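Local coordinates for Glyoxalase/bleomycin resistance protein/dioxygenase (Alicyclobacillus acidocaldarius subsp. acidocaldarius, PDB 3RRI), which belongs to the vicinal oxygen chelate (glyoxalase/bleomycin resistance) superfamily and may act as a metal-dependent dioxygenase, although its actual reaction remains unassigned, at residues Lys79-Leu84 / Glu111-Ile116; Phe11-Pro16 / Asp50-His55; Asp58-Glu63 / Pro118-Leu123; Thr74-Lys79 / Phe129-Met134. One frame throughout, in Å; residues are numbered along the deposited sequence.

Overall arrangement
The chain has two sheets, as expected of a vicinal oxygen chelate protein with its paired βαβββ modules. Contact 2 closes the first module, joining strands 10-17 and 50-56, before any other contact opens along the chain. Contact 1 lies in the second module; contact 4, centred about 12 Å away and sharing Lys-79, packs the tail after the last strand beside helix 78-90. Contact 3, about 28 Å from contact 4 between centres, ties the loop following the first module to the turn before strand 122-128. That turn bonds to contact 2 (Asn-121 ND2 to Pro-16 O), and its strand pairs with 110-116 of contact 1, so contact 3 bridges the two modules. Contacts 2-4 touch the third subunit.

Contact 1. Residues Lys79-Leu84 / Glu111-Ile116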
# COMPACT_ATOMS: atom_id res chain seq x y z
N LYS A 79 13.09 -7.75 13.87
CA LYS A 79 14.28 -6.91 13.70
C LYS A 79 14.09 -5.51 14.30
O LYS A 79 15.03 -4.91 14.83
CB LYS A 79 14.67 -6.78 12.23
CG LYS A 79 16.02 -6.08 12.02
CD LYS A 79 16.28 -5.79 10.55
CE LYS A 79 17.79 -5.72 10.28
NZ LYS A 79 18.45 -4.77 11.23
N HIS A 80 12.89 -4.97 14.18
CA HIS A 80 12.64 -3.66 14.76
C HIS A 80 12.67 -3.68 16.28
O HIS A 80 13.23 -2.78 16.91
CB HIS A 80 11.31 -3.06 14.27
CG HIS A 80 11.31 -2.73 12.81
ND1 HIS A 80 10.17 -2.80 12.03
CD2 HIS A 80 12.29 -2.28 11.99
CE1 HIS A 80 10.45 -2.43 10.79
NE2 HIS A 80 11.74 -2.10 10.74
N PHE A 81 12.11 -4.75 16.86
CA PHE A 81 12.16 -4.95 18.29
C PHE A 81 13.65 -5.09 18.77
O PHE A 81 14.08 -4.42 19.70
CB PHE A 81 11.32 -6.20 18.64
CG PHE A 81 11.34 -6.60 20.08
CD1 PHE A 81 10.41 -6.12 20.98
CD2 PHE A 81 12.28 -7.53 20.55
CE1 PHE A 81 10.42 -6.49 22.29
CE2 PHE A 81 12.27 -7.93 21.87
CZ PHE A 81 11.37 -7.41 22.73
N ASP A 82 14.40 -5.95 18.08
CA ASP A 82 15.81 -6.21 18.43
C ASP A 82 16.67 -4.95 18.28
O ASP A 82 17.52 -4.67 19.12
CB ASP A 82 16.42 -7.31 17.57
CG ASP A 82 15.81 -8.69 17.80
OD1 ASP A 82 15.04 -8.86 18.76
OD2 ASP A 82 16.12 -9.58 16.98
N ASN A 83 16.46 -4.19 17.20
CA ASN A 83 17.16 -2.94 17.02
C ASN A 83 16.93 -1.96 18.16
O ASN A 83 17.81 -1.25 18.57
CB ASN A 83 16.72 -2.24 15.73
CG ASN A 83 17.28 -2.90 14.47
OD1 ASN A 83 18.12 -3.80 14.54
ND2 ASN A 83 16.80 -2.45 13.31
N LEU A 84 15.68 -1.88 18.62
CA LEU A 84 15.37 -0.92 19.68
C LEU A 84 15.97 -1.34 21.01
O LEU A 84 16.49 -0.53 21.74
CB LEU A 84 13.85 -0.72 19.79
CG LEU A 84 13.39 0.28 20.87
CD1 LEU A 84 13.93 1.70 20.56
CD2 LEU A 84 11.84 0.28 21.04
N GLU A 111 7.86 -11.48 23.53
CA GLU A 111 9.03 -10.88 24.15
C GLU A 111 8.68 -9.48 24.55
O GLU A 111 7.93 -8.80 23.82
CB GLU A 111 10.23 -10.88 23.21
CG GLU A 111 10.71 -12.26 22.73
CD GLU A 111 12.21 -12.36 22.44
OE1 GLU A 111 12.64 -13.42 21.95
OE2 GLU A 111 12.98 -11.42 22.69
N THR A 112 9.25 -9.00 25.65
CA THR A 112 8.91 -7.69 26.19
C THR A 112 10.14 -7.09 26.89
O THR A 112 10.96 -7.83 27.46
CB THR A 112 7.78 -7.84 27.22
OG1 THR A 112 7.46 -6.58 27.78
CG2 THR A 112 8.24 -8.74 28.35
N PHE A 113 10.31 -5.78 26.82
CA PHE A 113 11.17 -5.06 27.76
C PHE A 113 10.51 -3.74 28.11
O PHE A 113 9.69 -3.25 27.32
CB PHE A 113 12.60 -4.86 27.25
CG PHE A 113 12.71 -4.09 25.97
CD1 PHE A 113 12.94 -2.72 25.96
CD2 PHE A 113 12.64 -4.74 24.74
CE1 PHE A 113 13.11 -2.04 24.78
CE2 PHE A 113 12.77 -4.03 23.56
CZ PHE A 113 13.01 -2.69 23.59
N PHE A 114 10.78 -3.23 29.30
CA PHE A 114 10.24 -1.95 29.75
C PHE A 114 11.36 -0.95 29.97
O PHE A 114 12.32 -1.25 30.70
CB PHE A 114 9.53 -2.09 31.08
CG PHE A 114 8.19 -2.75 31.04
CD1 PHE A 114 7.05 -2.00 31.27
CD2 PHE A 114 8.05 -4.10 30.84
CE1 PHE A 114 5.78 -2.59 31.28
CE2 PHE A 114 6.79 -4.70 30.82
CZ PHE A 114 5.65 -3.93 31.06
N LEU A 115 11.24 0.23 29.39
CA LEU A 115 12.08 1.38 29.68
C LEU A 115 11.32 2.28 30.66
O LEU A 115 10.12 2.10 30.88
CB LEU A 115 12.42 2.16 28.42
CG LEU A 115 13.00 1.37 27.26
CD1 LEU A 115 13.30 2.25 26.12
CD2 LEU A 115 14.29 0.60 27.73
N ILE A 116 12.04 3.22 31.28
CA ILE A 116 11.42 4.14 32.24
C ILE A 116 11.94 5.52 31.99
O ILE A 116 13.15 5.75 31.88
CB ILE A 116 11.61 3.66 33.72
CG1 ILE A 116 10.88 4.56 34.72
CG2 ILE A 116 13.12 3.48 34.06
CD1 ILE A 116 10.84 4.03 36.16
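Glu-111 OE2 approaches the ring of Phe-81 obliquely, 3.7 Å from its CE2, with the carboxylate plane almost perpendicular to the ring. Long, weak ion pairs reach this carboxylate, OE2 with Lys-78 NZ and OE1 with Arg-101 NH2. Asp-82 OD1, which lies in the plane of the Phe-81 ring at its edge, forms a proper salt bridge with Lys-78, so the lysine would be expected to temper the repulsion between two acidic groups 5.1 Å apart (Asp-82 OD1 to Glu-111 OE2). The stem of the glutamate packs as well, its CB 3.7 Å from Phe-81 CZ.

The larger part is apolar. Phe-113 turns the edge of its ring toward one face of Phe-81 in an offset edge-to-face pair, centroids 5.2 Å apart and planes at 61°. The edge carbons CD2 and CE2 do the touching; CD2 lies 3.6 Å from Phe-81 CZ. With chi1 at 59°, Phe-113 has its ring tucked between its own backbone N and carbonyl carbon, where that CD2-CE2 edge meets Phe-81. Further round the rim of the same ring, CZ rests 4.0 Å from Leu-84 CG, so Phe-81 and Leu-84, one turn apart, both bear on Phe-113.

Helix 78-90 thus lies over the second sheet, its local axis 10.5 Å from that of strand 110-116 and inclined to it by 34°. The adjacent strand 122-128 extends the packing, with Tyr-127 against Phe-81 and Phe-125 against Leu-84, while Tyr-85 of the helix sets another edge-to-face pair with Phe-113.

Contact 2. Residues Phe11-Pro16 / Asp50-His55; sequences FHLAIP and DQLVCH
Phe-11-Pro-16 and Asp-50-His-55 are the parallel first and last strands of a βαβββ module, the repeating unit of the vicinal oxygen chelate fold. Five backbone bonds join them, running alternately from Gln-51 N to Phe-11 O (2.9 Å), Leu-13 N to Gln-51 O, Val-53 N to Leu-13 O, Ile-15 N to Val-53 O, and His-55 N to Ile-15 O (2.8 Å).

At the start of the ladder a side chain stands in: Phe-11 N gives its hydrogen to Asp-50 OD1 (2.9 Å), approaching from above the carboxylate plane. Two arginines hold that carboxylate, Arg-5 of this chain and Arg-5 of the third subunit. Gln-51 OE1 lies 3.3 Å from His-12 CB, but its polar partner is Lys-126 of the third subunit, and His-12 NE2 donates to Glu-124 O of that subunit.

Apolar packing occupies the face of Leu-13, Ile-15, Leu-52 and Cys-54. Leu-52 CD1 touches both Leu-13 CD2 and Ile-15 CD1, 3.9 Å from each.

On the other face the His-55 ring presents its edge to Ala-14, CD2 3.4 Å from CB, while Val-53 CG1 lies over one face of the imidazole, toward its rim.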
# COMPACT_ATOMS: atom_id res chain seq x y z
N PHE A 11 -2.23 7.28 16.54
CA PHE A 11 -2.56 7.22 17.94
C PHE A 11 -1.90 8.38 18.64
O PHE A 11 -0.80 8.79 18.27
CB PHE A 11 -2.01 5.91 18.56
CG PHE A 11 -2.61 5.58 19.91
CD1 PHE A 11 -3.63 4.66 20.01
CD2 PHE A 11 -2.13 6.14 21.09
CE1 PHE A 11 -4.20 4.34 21.22
CE2 PHE A 11 -2.68 5.84 22.30
CZ PHE A 11 -3.70 4.92 22.38
N HIS A 12 -2.56 9.00 19.63
CA HIS A 12 -1.86 9.99 20.38
C HIS A 12 -2.08 9.71 21.89
O HIS A 12 -3.14 9.23 22.33
CB HIS A 12 -2.28 11.40 19.95
CG HIS A 12 -3.60 11.77 20.50
ND1 HIS A 12 -3.74 12.39 21.71
CD2 HIS A 12 -4.85 11.55 20.02
CE1 HIS A 12 -5.03 12.53 21.97
NE2 HIS A 12 -5.72 12.03 20.97
N LEU A 13 -1.00 9.98 22.63
CA LEU A 13 -0.98 9.81 24.06
C LEU A 13 -0.40 11.05 24.74
O LEU A 13 0.58 11.60 24.27
CB LEU A 13 -0.08 8.60 24.43
CG LEU A 13 -0.06 8.29 25.90
CD1 LEU A 13 -1.39 7.82 26.48
CD2 LEU A 13 1.06 7.20 26.16
N ALA A 14 -1.00 11.44 25.87
CA ALA A 14 -0.45 12.46 26.72
C ALA A 14 0.04 11.82 28.04
O ALA A 14 -0.66 11.01 28.64
CB ALA A 14 -1.58 13.54 26.99
N ILE A 15 1.21 12.25 28.47
CA ILE A 15 1.81 11.78 29.71
C ILE A 15 2.43 13.00 30.40
O ILE A 15 2.80 13.99 29.74
CB ILE A 15 2.92 10.73 29.45
CG1 ILE A 15 4.01 11.28 28.50
CG2 ILE A 15 2.31 9.39 28.98
CD1 ILE A 15 5.25 10.30 28.40
N PRO A 16 2.62 12.90 31.73
CA PRO A 16 3.31 13.95 32.43
C PRO A 16 4.85 13.94 32.25
O PRO A 16 5.46 12.86 32.17
CB PRO A 16 2.95 13.69 33.88
CG PRO A 16 2.70 12.27 33.96
CD PRO A 16 2.19 11.82 32.62
N ASP A 50 3.54 7.40 15.76
CA ASP A 50 2.36 7.89 16.52
C ASP A 50 2.78 9.19 17.22
O ASP A 50 3.92 9.65 17.10
CB ASP A 50 1.86 6.81 17.46
CG ASP A 50 1.22 5.68 16.70
OD1 ASP A 50 0.25 5.90 15.98
OD2 ASP A 50 1.67 4.53 16.77
N GLN A 51 1.83 9.89 17.88
CA GLN A 51 2.16 11.13 18.55
C GLN A 51 2.21 10.93 20.07
O GLN A 51 1.25 10.44 20.67
CB GLN A 51 1.12 12.23 18.23
CG GLN A 51 1.52 13.56 18.84
CD GLN A 51 0.39 14.58 18.92
OE1 GLN A 51 -0.74 14.27 19.30
NE2 GLN A 51 0.72 15.81 18.61
N LEU A 52 3.34 11.31 20.69
CA LEU A 52 3.44 11.37 22.15
C LEU A 52 3.57 12.84 22.54
O LEU A 52 4.32 13.58 21.94
CB LEU A 52 4.67 10.56 22.63
CG LEU A 52 4.82 10.47 24.13
CD1 LEU A 52 3.70 9.67 24.83
CD2 LEU A 52 6.23 9.83 24.43
N VAL A 53 2.82 13.26 23.56
CA VAL A 53 2.89 14.62 24.05
C VAL A 53 3.23 14.53 25.53
O VAL A 53 2.52 13.89 26.31
CB VAL A 53 1.57 15.40 23.88
CG1 VAL A 53 1.73 16.78 24.44
CG2 VAL A 53 1.06 15.46 22.38
N CYS A 54 4.34 15.19 25.87
CA CYS A 54 4.80 15.29 27.24
C CYS A 54 4.35 16.64 27.77
O CYS A 54 4.79 17.71 27.29
CB CYS A 54 6.31 15.21 27.27
SG CYS A 54 7.05 13.62 26.78
N HIS A 55 3.47 16.57 28.75
CA HIS A 55 2.90 17.75 29.39
C HIS A 55 3.64 18.12 30.68
O HIS A 55 3.78 17.27 31.59
CB HIS A 55 1.44 17.50 29.73
CG HIS A 55 0.56 17.42 28.54
ND1 HIS A 55 0.04 18.53 27.92
CD2 HIS A 55 0.14 16.35 27.83
CE1 HIS A 55 -0.67 18.15 26.88
NE2 HIS A 55 -0.64 16.82 26.81

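Contact 3. Residues Asp58-Glu63 / Pro118-Leu123; sequences DRWDRE and PSNNLL
Asn-120 reaches across to the backbone of Asp-61: its ND2 donates to Asp-61 O over 2.8 Å in a fairly straight bond (162° at the hydrogen), with the nitrogen in the carbonyl plane and the oxygen in the plane of the amide. The same ND2 lies at the edge of the Trp-60 indole, 3.8 Å from CZ3. Beside it, Ser-119 O packs against Trp-60 CB at 3.4 Å.

Two waters fill in the polar matches. One accepts from Asp-61 N (2.9 Å) and also bonds Ser-119 O (2.8 Å); the other links Asp-61 OD2 with Asn-120 O.

Residues 118-121 belong to the tight connection between strands 110-116 and 122-128, the Asp-Pro-X-X-Asn turn familiar from glyoxalase relatives. Asp-117 OD1 accepts from Ser-119 N, forming an Asx turn, and from Asn-121 N too, while Asn-120 adopts a left-handed helical backbone (phi 66°). Ser-119 OG is bonded to Arg-18 N.

On the side of the indole away from Ser-119 O, Arg-62 lays its guanidinium against the ring, with Trp-60 CE2 over its centre, 3.4 Å from its plane. That guanidinium is itself clamped end-on by Asp-58: NH2 forms a salt bridge with OD1 (2.6 Å) and NH1 bonds the backbone O (2.6 Å), NH1 also reaching Trp-60 O. Arg-18 makes a cation-pi contact with the indole.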
# COMPACT_ATOMS: atom_id res chain seq x y z
N ASP A 58 3.38 18.29 37.60
CA ASP A 58 3.83 17.73 38.86
C ASP A 58 3.10 16.45 39.23
O ASP A 58 3.39 15.83 40.25
CB ASP A 58 3.66 18.79 39.96
CG ASP A 58 4.27 18.36 41.29
OD1 ASP A 58 5.43 17.88 41.32
OD2 ASP A 58 3.56 18.53 42.30
N ARG A 59 2.16 16.01 38.38
CA ARG A 59 1.36 14.82 38.66
C ARG A 59 1.92 13.57 37.98
O ARG A 59 1.18 12.81 37.34
CB ARG A 59 -0.06 15.06 38.19
CG ARG A 59 -0.80 16.18 38.94
CD ARG A 59 -2.17 16.31 38.30
NE ARG A 59 -2.94 17.46 38.78
CZ ARG A 59 -3.63 18.30 37.99
NH1 ARG A 59 -3.63 18.17 36.66
NH2 ARG A 59 -4.30 19.31 38.55
N TRP A 60 3.22 13.36 38.12
CA TRP A 60 3.89 12.14 37.68
C TRP A 60 4.06 11.23 38.89
O TRP A 60 4.13 11.72 40.01
CB TRP A 60 5.25 12.46 37.05
CG TRP A 60 6.14 13.35 37.89
CD1 TRP A 60 6.06 14.70 38.02
CD2 TRP A 60 7.24 12.93 38.71
NE1 TRP A 60 7.04 15.15 38.87
CE2 TRP A 60 7.77 14.08 39.31
CE3 TRP A 60 7.83 11.69 38.99
CZ2 TRP A 60 8.87 14.04 40.17
CZ3 TRP A 60 8.91 11.64 39.84
CH2 TRP A 60 9.42 12.81 40.42
N ASP A 61 4.09 9.92 38.65
CA ASP A 61 4.13 8.93 39.73
C ASP A 61 5.51 8.92 40.39
O ASP A 61 6.52 8.71 39.72
CB ASP A 61 3.84 7.52 39.22
CG ASP A 61 2.44 7.35 38.70
OD1 ASP A 61 1.58 8.21 39.00
OD2 ASP A 61 2.18 6.34 37.98
N ARG A 62 5.54 9.14 41.70
CA ARG A 62 6.80 9.04 42.44
C ARG A 62 7.17 7.59 42.71
O ARG A 62 8.34 7.28 42.83
CB ARG A 62 6.74 9.82 43.76
CG ARG A 62 7.26 11.22 43.64
CD ARG A 62 6.36 12.06 42.77
NE ARG A 62 6.70 13.47 42.88
CZ ARG A 62 6.03 14.44 42.27
NH1 ARG A 62 5.01 14.18 41.48
NH2 ARG A 62 6.41 15.69 42.43
N GLU A 63 6.17 6.73 42.82
CA GLU A 63 6.38 5.30 43.08
C GLU A 63 5.83 4.57 41.88
O GLU A 63 4.69 4.81 41.48
CB GLU A 63 5.63 4.87 44.35
CG GLU A 63 6.38 3.92 45.29
CD GLU A 63 5.80 3.94 46.72
OE1 GLU A 63 5.03 3.01 47.08
OE2 GLU A 63 6.10 4.91 47.46
N PRO A 118 12.19 9.85 32.72
CA PRO A 118 12.63 10.54 33.95
C PRO A 118 11.50 10.89 34.92
O PRO A 118 11.77 11.21 36.08
CB PRO A 118 13.34 11.79 33.42
CG PRO A 118 13.73 11.44 32.03
CD PRO A 118 12.64 10.56 31.52
N SER A 119 10.25 10.85 34.44
CA SER A 119 9.12 11.09 35.29
C SER A 119 8.37 9.80 35.62
O SER A 119 7.20 9.82 35.99
CB SER A 119 8.21 12.12 34.61
OG SER A 119 8.91 13.26 34.27
N ASN A 120 9.08 8.66 35.50
CA ASN A 120 8.58 7.34 35.88
C ASN A 120 7.41 6.80 35.05
O ASN A 120 6.74 5.89 35.46
CB ASN A 120 8.23 7.26 37.38
CG ASN A 120 9.45 7.41 38.27
OD1 ASN A 120 10.59 7.08 37.87
ND2 ASN A 120 9.22 7.90 39.49
N ASN A 121 7.23 7.35 33.85
CA ASN A 121 6.37 6.71 32.86
C ASN A 121 7.02 5.44 32.33
O ASN A 121 8.24 5.45 32.03
CB ASN A 121 6.09 7.64 31.69
CG ASN A 121 5.26 8.83 32.11
OD1 ASN A 121 4.10 8.67 32.48
ND2 ASN A 121 5.87 9.99 32.11
N LEU A 122 6.24 4.38 32.23
CA LEU A 122 6.74 3.08 31.78
C LEU A 122 6.42 2.85 30.29
O LEU A 122 5.25 2.92 29.88
CB LEU A 122 6.16 1.95 32.61
CG LEU A 122 6.57 1.87 34.09
CD1 LEU A 122 5.87 0.71 34.75
CD2 LEU A 122 8.11 1.78 34.31
N LEU A 123 7.47 2.59 29.50
CA LEU A 123 7.39 2.27 28.09
C LEU A 123 7.59 0.78 27.96
O LEU A 123 8.63 0.26 28.38
CB LEU A 123 8.48 2.97 27.32
CG LEU A 123 8.37 4.49 27.15
CD1 LEU A 123 8.60 5.17 28.46
CD2 LEU A 123 9.34 4.98 26.07
O HOH W 1 4.48 9.06 35.90
O HOH W 2 3.92 5.99 35.56

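Contact 4. Residues Thr74-Lys79 / Phe129-Met134; sequences TFRDKK and FDDRMM
Selenomethionine Met-134 forms the close-packed part of this contact. Its SE sits over the centre of one face of the Arg-76 guanidinium, 3.7 Å above the plane, and the two side chains cross at about a right angle. The turn about the CG-SE bond (chi3 78°) brings the methyl to Thr-74: CE lies 3.5 Å from Thr-74 O and 3.8 Å from Thr-74 CG2. The methionine and threonine side chains slide past each other in opposite senses, so the threonine methyl also meets Met-134 CG.

The other side is looser and polar, with Arg-76 and Asp-131 both partly exposed. Arg-76 NH1 makes a salt bridge to Asp-131 OD2 at 3.1 Å, but the bond is bent and weak, 137° at the hydrogen, with carboxylate and guanidinium planes 63° apart. Each partner has a firmer commitment: Arg-76 NE bonds Asn-8 O of the third subunit, and Asp-131 OD2 bonds His-80 NE2 of the fourth. At the threonine end, a water accepts from Thr-74 OG1 (2.6 Å) and donates to Met-134 O (2.8 Å), spanning the separation between the two backbones.

Residues 129-134 turn through an Asx turn, Arg-132 N to Asp-130 OD1, into a short 3-10 segment. They lie after strand 122-128, against the link from strand 70-74 to helix 78-90, whose start Asp-77 N-caps through Lys-79 N. Thr-74 also packs on Lys-126 and Tyr-128 of strand 122-128, and joins an antiparallel ladder with a strand of the third subunit.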
# COMPACT_ATOMS: atom_id res chain seq x y z
N THR A 74 4.13 -2.38 19.69
CA THR A 74 4.26 -3.81 19.40
C THR A 74 4.69 -3.94 17.96
O THR A 74 4.05 -3.44 17.05
CB THR A 74 2.97 -4.55 19.68
OG1 THR A 74 2.60 -4.32 21.03
CG2 THR A 74 3.05 -6.07 19.35
N PHE A 75 5.87 -4.52 17.75
CA PHE A 75 6.46 -4.57 16.44
C PHE A 75 6.12 -5.87 15.72
O PHE A 75 6.25 -6.93 16.30
CB PHE A 75 8.00 -4.49 16.52
CG PHE A 75 8.50 -3.20 17.06
CD1 PHE A 75 8.48 -2.04 16.26
CD2 PHE A 75 8.97 -3.10 18.36
CE1 PHE A 75 8.93 -0.85 16.78
CE2 PHE A 75 9.42 -1.90 18.87
CZ PHE A 75 9.37 -0.77 18.09
N ARG A 76 5.70 -5.78 14.46
CA ARG A 76 5.43 -6.99 13.68
C ARG A 76 6.74 -7.71 13.34
O ARG A 76 6.78 -8.95 13.35
CB ARG A 76 4.67 -6.72 12.37
CG ARG A 76 4.13 -8.04 11.76
CD ARG A 76 3.00 -7.82 10.78
NE ARG A 76 1.87 -7.05 11.34
CZ ARG A 76 0.63 -7.50 11.52
NH1 ARG A 76 0.29 -8.76 11.22
NH2 ARG A 76 -0.31 -6.67 12.01
N ASP A 77 7.75 -6.94 13.02
CA ASP A 77 9.05 -7.45 12.56
C ASP A 77 9.99 -7.53 13.75
O ASP A 77 10.36 -6.53 14.32
CB ASP A 77 9.60 -6.49 11.50
CG ASP A 77 10.87 -6.99 10.79
OD1 ASP A 77 11.53 -7.96 11.27
OD2 ASP A 77 11.19 -6.38 9.72
N LYS A 78 10.42 -8.73 14.12
CA LYS A 78 11.34 -8.84 15.22
C LYS A 78 12.62 -8.00 15.09
O LYS A 78 13.16 -7.58 16.09
CB LYS A 78 11.75 -10.28 15.45
CG LYS A 78 12.48 -10.45 16.77
CD LYS A 78 12.53 -11.85 17.27
CE LYS A 78 12.68 -11.83 18.81
NZ LYS A 78 14.02 -11.33 19.27
N LYS A 79 13.09 -7.75 13.87
CA LYS A 79 14.28 -6.91 13.70
C LYS A 79 14.09 -5.51 14.30
O LYS A 79 15.03 -4.91 14.83
CB LYS A 79 14.67 -6.78 12.23
CG LYS A 79 16.02 -6.08 12.02
CD LYS A 79 16.28 -5.79 10.55
CE LYS A 79 17.79 -5.72 10.28
NZ LYS A 79 18.45 -4.77 11.23
N PHE A 129 5.00 -13.81 18.92
CA PHE A 129 5.40 -14.92 18.08
C PHE A 129 4.34 -15.30 17.03
O PHE A 129 4.67 -15.70 15.91
CB PHE A 129 5.85 -16.09 18.96
CG PHE A 129 7.11 -15.78 19.73
CD1 PHE A 129 8.32 -15.82 19.09
CD2 PHE A 129 7.06 -15.33 21.04
CE1 PHE A 129 9.50 -15.49 19.77
CE2 PHE A 129 8.23 -14.97 21.72
CZ PHE A 129 9.44 -15.06 21.08
N ASP A 130 3.07 -15.07 17.38
CA ASP A 130 1.94 -15.19 16.43
C ASP A 130 1.36 -13.78 16.31
O ASP A 130 0.83 -13.23 17.27
CB ASP A 130 0.93 -16.20 16.95
CG ASP A 130 -0.28 -16.37 16.04
OD1 ASP A 130 -0.55 -15.45 15.26
OD2 ASP A 130 -0.93 -17.43 16.11
N ASP A 131 1.52 -13.21 15.11
CA ASP A 131 1.06 -11.82 14.86
C ASP A 131 -0.42 -11.55 15.04
O ASP A 131 -0.78 -10.41 15.32
CB ASP A 131 1.59 -11.21 13.53
CG ASP A 131 1.10 -11.91 12.27
OD1 ASP A 131 0.24 -12.81 12.34
OD2 ASP A 131 1.60 -11.52 11.18
N ARG A 132 -1.27 -12.56 14.98
CA ARG A 132 -2.66 -12.39 15.34
C ARG A 132 -2.87 -12.00 16.80
O ARG A 132 -3.92 -11.41 17.13
CB ARG A 132 -3.49 -13.62 15.01
CG ARG A 132 -3.79 -13.73 13.54
CD ARG A 132 -4.60 -14.96 13.20
NE ARG A 132 -5.98 -14.90 13.70
CZ ARG A 132 -6.58 -15.78 14.51
NH1 ARG A 132 -5.96 -16.86 15.00
NH2 ARG A 132 -7.84 -15.59 14.85
N MSE A 133 -1.89 -12.28 17.66
CA MSE A 133 -2.03 -12.04 19.09
C MSE A 133 -1.62 -10.63 19.47
O MSE A 133 -1.63 -10.27 20.67
CB MSE A 133 -1.18 -13.05 19.87
CG MSE A 133 -1.60 -14.47 19.63
SE MSE A 133 -3.44 -14.86 20.24
CE MSE A 133 -4.33 -15.04 18.50
N MSE A 134 -1.32 -9.79 18.49
CA MSE A 134 -0.96 -8.38 18.76
C MSE A 134 -2.09 -7.53 19.34
O MSE A 134 -1.83 -6.46 19.92
CB MSE A 134 -0.42 -7.71 17.50
CG MSE A 134 0.90 -8.34 16.98
SE MSE A 134 1.39 -7.70 15.21
CE MSE A 134 2.10 -5.97 15.72
O HOH W 3 0.19 -5.20 21.40